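Local coordinates for acyl-CoA Binding Protein (Moniliophthora perniciosa, PDB 3FP5) that probably binds long-chain fatty acyl-CoA esters as a small helical carrier protein of fatty acid metabolism, at residues A[31-36]-A[81-86]; A[6-11]-A[75-80]; A[86-91]-A[98-103]. One frame throughout, in Å; residues are numbered along the deposited sequence.

Contact 1 (A[31-36]-A[81-86]); sequences QLYFYK and VEKLLE
Two successive bends in the Lys83 side chain, chi2 57° and chi3 69°, fold it back so that CE settles above the phenol ring of Tyr33, while the first torsion of Tyr33, with CG opposite the backbone N, swings that ring toward the lysine. The pair joins helix 28-42 to helix 73-91, neighbours in the helical bundle of the acyl-CoA binding protein fold; the local axes run nearly antiparallel, at 155°, and 10.3 Å apart. Lys83 CE lies 3.6 Å from the centroid of the Tyr33 ring and almost on its normal, which is a CH-pi contact. The CE-NZ bond slants away from this line, but NZ remains over the same face, 4.5 Å from that centroid, and makes a cation-pi interaction. Nearer the backbone, Lys83 CB packs against Tyr33 CE2 at 3.7 Å. The lysine serves a second ring as well: its CG sits over one face of Phe34, 4.1 Å from the centroid. With an alanine in place of Tyr33, CE and NZ would probably lose the ring face beneath them, leaving the bent chain held mainly by Phe34 and Glu86. Phe34 itself is buried, with the edge of its ring against the 81-86 backbone, where CE1 comes to 3.6 Å from Leu84 N, and CZ packs on Leu84 CB. Its ring also meets that of Tyr80, beside a bound MES molecule. What fixes the far end of the lysine is a salt bridge along its own helix: Lys83 NZ donates to the syn side of Glu86 OE1 at 2.9 Å, somewhat out of the carboxylate plane.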
# COMPACT_ATOMS: atom_id res chain seq x y z
N GLN A 31 5.22 -4.79 1.15
CA GLN A 31 4.54 -4.88 -0.13
C GLN A 31 3.20 -5.61 0.03
O GLN A 31 2.21 -5.24 -0.60
CB GLN A 31 5.42 -5.57 -1.17
CG GLN A 31 6.60 -4.72 -1.62
CD GLN A 31 6.20 -3.56 -2.53
OE1 GLN A 31 5.01 -3.33 -2.78
NE2 GLN A 31 7.19 -2.83 -3.03
N LEU A 32 3.18 -6.64 0.86
CA LEU A 32 1.92 -7.32 1.18
C LEU A 32 0.96 -6.35 1.87
O LEU A 32 -0.25 -6.38 1.64
CB LEU A 32 2.18 -8.54 2.05
CG LEU A 32 2.68 -9.76 1.27
CD1 LEU A 32 3.13 -10.85 2.22
CD2 LEU A 32 1.60 -10.28 0.32
N TYR A 33 1.51 -5.49 2.72
CA TYR A 33 0.70 -4.51 3.44
C TYR A 33 0.09 -3.51 2.45
O TYR A 33 -1.11 -3.20 2.50
CB TYR A 33 1.57 -3.80 4.47
CG TYR A 33 0.84 -2.90 5.44
CD1 TYR A 33 0.62 -3.30 6.77
CD2 TYR A 33 0.40 -1.65 5.05
CE1 TYR A 33 -0.03 -2.46 7.67
CE2 TYR A 33 -0.25 -0.81 5.94
CZ TYR A 33 -0.46 -1.22 7.24
OH TYR A 33 -1.11 -0.36 8.12
N PHE A 34 0.91 -3.01 1.53
CA PHE A 34 0.41 -2.15 0.47
C PHE A 34 -0.64 -2.87 -0.37
O PHE A 34 -1.66 -2.28 -0.73
CB PHE A 34 1.55 -1.69 -0.45
CG PHE A 34 2.39 -0.56 0.12
CD1 PHE A 34 1.80 0.59 0.62
CD2 PHE A 34 3.78 -0.65 0.10
CE1 PHE A 34 2.58 1.64 1.12
CE2 PHE A 34 4.57 0.39 0.60
CZ PHE A 34 3.97 1.53 1.11
N TYR A 35 -0.38 -4.14 -0.69
CA TYR A 35 -1.30 -4.90 -1.53
C TYR A 35 -2.68 -4.99 -0.89
O TYR A 35 -3.70 -4.70 -1.53
CB TYR A 35 -0.79 -6.32 -1.80
CG TYR A 35 -1.77 -7.12 -2.65
CD1 TYR A 35 -1.81 -6.94 -4.03
CD2 TYR A 35 -2.68 -8.01 -2.07
CE1 TYR A 35 -2.71 -7.64 -4.81
CE2 TYR A 35 -3.58 -8.72 -2.85
CZ TYR A 35 -3.59 -8.53 -4.22
OH TYR A 35 -4.49 -9.22 -5.00
N LYS A 36 -2.70 -5.39 0.38
CA LYS A 36 -3.97 -5.69 1.02
C LYS A 36 -4.83 -4.42 1.12
O LYS A 36 -6.03 -4.45 0.85
CB LYS A 36 -3.78 -6.38 2.38
CG LYS A 36 -3.33 -5.48 3.53
CD LYS A 36 -2.84 -6.32 4.71
CE LYS A 36 -2.48 -5.45 5.90
NZ LYS A 36 -1.77 -6.20 6.97
N VAL A 81 -1.51 5.18 2.82
CA VAL A 81 -0.72 6.42 2.81
C VAL A 81 0.26 6.46 3.98
O VAL A 81 1.45 6.75 3.81
CB VAL A 81 -1.63 7.67 2.83
CG1 VAL A 81 -0.80 8.95 3.09
CG2 VAL A 81 -2.43 7.77 1.53
N GLU A 82 -0.23 6.16 5.17
CA GLU A 82 0.62 6.18 6.35
C GLU A 82 1.80 5.20 6.28
O GLU A 82 2.90 5.53 6.73
CB GLU A 82 -0.22 5.94 7.60
CG GLU A 82 -1.02 7.17 7.98
CD GLU A 82 -1.88 6.94 9.20
OE1 GLU A 82 -1.95 5.78 9.67
OE2 GLU A 82 -2.48 7.92 9.69
N LYS A 83 1.59 4.02 5.70
CA LYS A 83 2.68 3.07 5.53
C LYS A 83 3.76 3.64 4.61
O LYS A 83 4.96 3.50 4.87
CB LYS A 83 2.19 1.73 4.98
CG LYS A 83 3.31 0.71 4.74
CD LYS A 83 4.09 0.46 6.02
CE LYS A 83 3.23 -0.29 7.04
NZ LYS A 83 3.99 -0.61 8.27
N LEU A 84 3.34 4.28 3.52
CA LEU A 84 4.30 4.89 2.61
C LEU A 84 5.05 6.02 3.33
O LEU A 84 6.28 6.14 3.21
CB LEU A 84 3.60 5.42 1.36
CG LEU A 84 4.52 6.15 0.38
CD1 LEU A 84 5.69 5.24 -0.06
CD2 LEU A 84 3.74 6.65 -0.82
N LEU A 85 4.33 6.85 4.07
CA LEU A 85 5.00 7.93 4.80
C LEU A 85 6.02 7.39 5.79
O LEU A 85 7.13 7.93 5.91
CB LEU A 85 3.99 8.85 5.50
CG LEU A 85 3.17 9.70 4.54
CD1 LEU A 85 2.08 10.47 5.26
CD2 LEU A 85 4.09 10.66 3.79
N GLU A 86 5.66 6.32 6.49
CA GLU A 86 6.56 5.66 7.43
C GLU A 86 7.84 5.27 6.70
O GLU A 86 8.94 5.58 7.14
CB GLU A 86 5.88 4.41 8.00
CG GLU A 86 6.78 3.54 8.85
CD GLU A 86 6.10 2.25 9.27
OE1 GLU A 86 4.90 2.06 8.95
OE2 GLU A 86 6.77 1.42 9.91

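Contact 2 (A[6-11]-A[75-80]); sequences AKFDKA and VAYQKY
Phe8 lays one ring face against Tyr77 and presents a ring edge to Tyr80, and these three residues form the aromatic cluster by which helix 5-17 packs on helix 73-91 within the acyl-CoA binding protein bundle. The local axes cross at 44°, and the backbones come close here: CA of Phe8 is 5.3 Å from CA of Tyr77. The tight part of the contact is at the root of the two rings, where Tyr77 CD1 stands 3.4 Å from Phe8 CG, offset toward the rim of the phenyl face. The two planes are inclined at 33°, an oblique pairing. Tyr80 gives the contrasting geometry, a true edge-to-face pair: planes at 72°, centroids 5.1 Å apart, with Phe8 CE1 lying 3.7 Å from Tyr80 CG over the tyrosine face. The first torsion of Phe8, which sets CG opposite the backbone N, sends the ring across into this niche. One turn further along, Ala11 CB meets the edge of Tyr80 close to its plane, 3.8 Å from CE2. Ala41 of helix 28-42 touches both Phe8 and Tyr77. The looser side is that of Tyr77, the one partly exposed residue among the four that touch; its side chain also lies on Met3 and Lys5, about 8 Å from the zinc ion bound by His2 and Glu74. The contact thus rests on dispersion and aromatic packing, with no polar bond between the segments, and the OH of Tyr80 is hydrogen-bonded to a bound MES molecule, probably from the crystallisation liquor, which may mark a ligand pocket.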
# COMPACT_ATOMS: atom_id res chain seq x y z
N ALA A 6 -7.55 11.32 -3.08
CA ALA A 6 -6.47 11.95 -3.84
C ALA A 6 -5.10 11.62 -3.25
O ALA A 6 -4.14 11.33 -3.98
CB ALA A 6 -6.67 13.46 -3.90
N LYS A 7 -5.00 11.68 -1.92
CA LYS A 7 -3.72 11.35 -1.30
C LYS A 7 -3.40 9.85 -1.45
O LYS A 7 -2.25 9.47 -1.68
CB LYS A 7 -3.69 11.78 0.17
CG LYS A 7 -3.51 13.29 0.34
CD LYS A 7 -3.34 13.65 1.80
CE LYS A 7 -3.45 15.15 2.02
NZ LYS A 7 -2.39 15.91 1.29
N PHE A 8 -4.42 9.01 -1.33
CA PHE A 8 -4.25 7.59 -1.63
C PHE A 8 -3.74 7.38 -3.06
O PHE A 8 -2.78 6.65 -3.28
CB PHE A 8 -5.57 6.84 -1.42
CG PHE A 8 -5.56 5.43 -1.93
CD1 PHE A 8 -4.89 4.43 -1.23
CD2 PHE A 8 -6.20 5.10 -3.12
CE1 PHE A 8 -4.88 3.11 -1.70
CE2 PHE A 8 -6.19 3.78 -3.61
CZ PHE A 8 -5.54 2.78 -2.89
N ASP A 9 -4.38 8.04 -4.02
CA ASP A 9 -4.00 7.83 -5.42
C ASP A 9 -2.55 8.30 -5.67
O ASP A 9 -1.79 7.65 -6.39
CB ASP A 9 -4.98 8.54 -6.36
CG ASP A 9 -6.37 7.87 -6.38
OD1 ASP A 9 -6.49 6.71 -5.96
OD2 ASP A 9 -7.32 8.51 -6.85
N LYS A 10 -2.15 9.40 -5.04
CA LYS A 10 -0.77 9.86 -5.17
C LYS A 10 0.20 8.83 -4.56
O LYS A 10 1.24 8.50 -5.15
CB LYS A 10 -0.60 11.24 -4.52
CG LYS A 10 0.81 11.86 -4.64
CD LYS A 10 1.32 11.91 -6.09
CE LYS A 10 0.48 12.83 -6.96
NZ LYS A 10 1.01 13.02 -8.34
N ALA A 11 -0.13 8.31 -3.39
CA ALA A 11 0.68 7.28 -2.75
C ALA A 11 0.85 6.05 -3.66
O ALA A 11 1.95 5.50 -3.77
CB ALA A 11 0.09 6.87 -1.39
N VAL A 75 -10.39 3.93 5.80
CA VAL A 75 -9.31 3.40 6.62
C VAL A 75 -8.20 2.81 5.74
O VAL A 75 -7.01 2.98 6.00
CB VAL A 75 -9.83 2.41 7.67
CG1 VAL A 75 -8.66 1.72 8.36
CG2 VAL A 75 -10.71 3.16 8.69
N ALA A 76 -8.61 2.13 4.67
CA ALA A 76 -7.66 1.57 3.71
C ALA A 76 -6.79 2.68 3.11
O ALA A 76 -5.57 2.53 3.04
CB ALA A 76 -8.39 0.80 2.61
N TYR A 77 -7.42 3.78 2.69
CA TYR A 77 -6.68 4.95 2.21
C TYR A 77 -5.65 5.40 3.24
O TYR A 77 -4.49 5.63 2.91
CB TYR A 77 -7.61 6.16 2.00
CG TYR A 77 -8.60 6.06 0.86
CD1 TYR A 77 -8.43 5.14 -0.17
CD2 TYR A 77 -9.70 6.91 0.82
CE1 TYR A 77 -9.35 5.07 -1.22
CE2 TYR A 77 -10.61 6.85 -0.21
CZ TYR A 77 -10.44 5.92 -1.23
OH TYR A 77 -11.36 5.87 -2.26
N GLN A 78 -6.10 5.52 4.48
CA GLN A 78 -5.27 6.05 5.55
C GLN A 78 -4.07 5.13 5.84
O GLN A 78 -2.93 5.58 5.92
CB GLN A 78 -6.10 6.24 6.82
CG GLN A 78 -5.28 6.77 7.97
CD GLN A 78 -6.04 6.73 9.28
OE1 GLN A 78 -7.06 6.05 9.40
NE2 GLN A 78 -5.54 7.46 10.27
N LYS A 79 -4.35 3.84 5.99
CA LYS A 79 -3.31 2.86 6.29
C LYS A 79 -2.26 2.79 5.18
O LYS A 79 -1.07 2.67 5.45
CB LYS A 79 -3.94 1.49 6.52
CG LYS A 79 -4.77 1.41 7.80
CD LYS A 79 -3.93 1.86 8.99
CE LYS A 79 -4.69 1.68 10.30
NZ LYS A 79 -3.91 2.23 11.45
N TYR A 80 -2.72 2.85 3.93
CA TYR A 80 -1.83 2.77 2.78
C TYR A 80 -0.90 4.00 2.75
O TYR A 80 0.33 3.88 2.68
CB TYR A 80 -2.65 2.68 1.48
CG TYR A 80 -1.84 2.37 0.25
CD1 TYR A 80 -1.85 1.09 -0.33
CD2 TYR A 80 -1.06 3.35 -0.35
CE1 TYR A 80 -1.08 0.82 -1.48
CE2 TYR A 80 -0.31 3.09 -1.49
CZ TYR A 80 -0.32 1.83 -2.05
OH TYR A 80 0.45 1.60 -3.18

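Contact 3 (A[86-91]-A[98-103]); sequences EILKKA and KYIAEI
An antiparallel helical hairpin, helix 73-91 followed after a very short turn by helix 94-105, brings Leu88 against Tyr99, Ile100 and Ile103. Leu88 CB lies 3.6 Å from Ile100 CG1, and these two side chains run past each other in opposite directions. At its end the leucine forks: CD1 packs on Tyr99 CB at 3.7 Å and on Ile103 CD1 at 3.9 Å, whereas CD2 approaches the edge of the Tyr99 ring, 4.0 Å from CD2 of the tyrosine. The local axes are 9.8 Å apart and make an angle of 150°. Helix 94-105 comes in addition to the four helices of the usual acyl-CoA binding protein bundle, and this contact lays it along the end of helix 73-91; near the turn, Leu88 O accepts a hydrogen bond from Ser96 OG. Tyr99 and Ile103 also touch Ile14, so the added helix reaches helix 5-17 too. Toward solvent the packing thins to a single methylene contact. There Ile100, with CG1 opposite its carbonyl carbon (chi1 -70°), directs CD1 to within 3.7 Å of CG of the exposed Lys89, whose extended chain crosses it at about a right angle.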
# COMPACT_ATOMS: atom_id res chain seq x y z
N GLU A 86 5.66 6.32 6.49
CA GLU A 86 6.56 5.66 7.43
C GLU A 86 7.84 5.27 6.70
O GLU A 86 8.94 5.58 7.14
CB GLU A 86 5.88 4.41 8.00
CG GLU A 86 6.78 3.54 8.85
CD GLU A 86 6.10 2.25 9.27
OE1 GLU A 86 4.90 2.06 8.95
OE2 GLU A 86 6.77 1.42 9.91
N ILE A 87 7.67 4.61 5.56
CA ILE A 87 8.80 4.12 4.78
C ILE A 87 9.68 5.26 4.26
O ILE A 87 10.91 5.16 4.28
CB ILE A 87 8.32 3.23 3.61
CG1 ILE A 87 7.86 1.88 4.14
CG2 ILE A 87 9.42 3.06 2.57
CD1 ILE A 87 7.03 1.07 3.14
N LEU A 88 9.04 6.33 3.79
CA LEU A 88 9.78 7.47 3.25
C LEU A 88 10.55 8.15 4.37
O LEU A 88 11.68 8.58 4.17
CB LEU A 88 8.82 8.47 2.60
CG LEU A 88 8.11 7.98 1.33
CD1 LEU A 88 7.07 8.98 0.88
CD2 LEU A 88 9.12 7.71 0.23
N LYS A 89 9.95 8.22 5.55
CA LYS A 89 10.61 8.87 6.68
C LYS A 89 11.83 8.07 7.13
O LYS A 89 12.88 8.64 7.44
CB LYS A 89 9.64 9.09 7.84
CG LYS A 89 8.58 10.13 7.53
CD LYS A 89 7.59 10.28 8.68
CE LYS A 89 6.49 11.28 8.34
NZ LYS A 89 5.42 11.33 9.39
N LYS A 90 11.69 6.75 7.14
CA LYS A 90 12.78 5.85 7.48
C LYS A 90 13.91 5.90 6.44
O LYS A 90 15.09 5.80 6.80
CB LYS A 90 12.24 4.42 7.60
CG LYS A 90 13.28 3.39 8.00
CD LYS A 90 13.65 3.53 9.46
CE LYS A 90 14.67 2.48 9.88
NZ LYS A 90 15.19 2.74 11.25
N ALA A 91 13.56 6.04 5.17
CA ALA A 91 14.57 6.15 4.11
C ALA A 91 15.39 7.42 4.31
O ALA A 91 16.62 7.41 4.16
CB ALA A 91 13.92 6.14 2.74
N LYS A 98 11.06 14.67 -0.82
CA LYS A 98 10.30 15.20 -1.94
C LYS A 98 8.99 14.44 -2.12
O LYS A 98 7.94 15.04 -2.39
CB LYS A 98 11.15 15.09 -3.21
CG LYS A 98 10.85 16.09 -4.29
CD LYS A 98 11.97 16.05 -5.34
CE LYS A 98 11.70 17.00 -6.50
NZ LYS A 98 12.51 16.64 -7.71
N TYR A 99 9.04 13.12 -1.97
CA TYR A 99 7.82 12.30 -2.08
C TYR A 99 6.84 12.62 -0.97
O TYR A 99 5.64 12.75 -1.22
CB TYR A 99 8.15 10.81 -2.13
CG TYR A 99 9.00 10.46 -3.33
CD1 TYR A 99 9.23 11.40 -4.33
CD2 TYR A 99 9.58 9.20 -3.46
CE1 TYR A 99 10.00 11.10 -5.43
CE2 TYR A 99 10.36 8.88 -4.57
CZ TYR A 99 10.56 9.85 -5.55
OH TYR A 99 11.33 9.58 -6.67
N ILE A 100 7.35 12.76 0.25
CA ILE A 100 6.52 13.17 1.37
C ILE A 100 5.84 14.50 1.04
O ILE A 100 4.63 14.66 1.24
CB ILE A 100 7.36 13.29 2.65
CG1 ILE A 100 7.81 11.90 3.12
CG2 ILE A 100 6.57 14.00 3.75
CD1 ILE A 100 8.79 11.89 4.27
N ALA A 101 6.61 15.45 0.51
CA ALA A 101 6.05 16.74 0.15
C ALA A 101 4.94 16.65 -0.91
O ALA A 101 3.95 17.39 -0.84
CB ALA A 101 7.16 17.69 -0.30
N GLU A 102 5.09 15.73 -1.87
CA GLU A 102 4.07 15.55 -2.91
C GLU A 102 2.79 14.97 -2.35
O GLU A 102 1.69 15.36 -2.75
CB GLU A 102 4.57 14.60 -4.00
CG GLU A 102 5.55 15.19 -4.95
CD GLU A 102 4.96 16.34 -5.74
OE1 GLU A 102 4.32 16.12 -6.80
OE2 GLU A 102 5.16 17.47 -5.27
N ILE A 103 2.92 14.03 -1.42
CA ILE A 103 1.76 13.48 -0.74
C ILE A 103 1.04 14.58 0.06
O ILE A 103 -0.18 14.71 -0.02
CB ILE A 103 2.14 12.29 0.16
CG1 ILE A 103 2.73 11.15 -0.69
CG2 ILE A 103 0.92 11.79 0.93
CD1 ILE A 103 3.45 10.08 0.12

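In the fold
From the N terminus, helix 5-17 opens contact 2 and helix 28-42 opens contact 1; both loops close on helix 73-91, contact 2 at 75-80 and then contact 1 at 81-86. Because their segments alternate along the chain, these two loops cross, and they abut where Tyr80 CE1 lies 3.2 Å from Phe34 O. Contact 3 follows in series with both, a short hairpin closure that begins at Glu86, the residue it shares with contact 1. Helix 73-91 thus packs in turn against helices 5-17, 28-42 and 94-105. The chain ends are drawn together as well: Lys7 NZ of contact 2 probably hydrogen-bonds to Ile103 O of contact 3, at 2.8 Å.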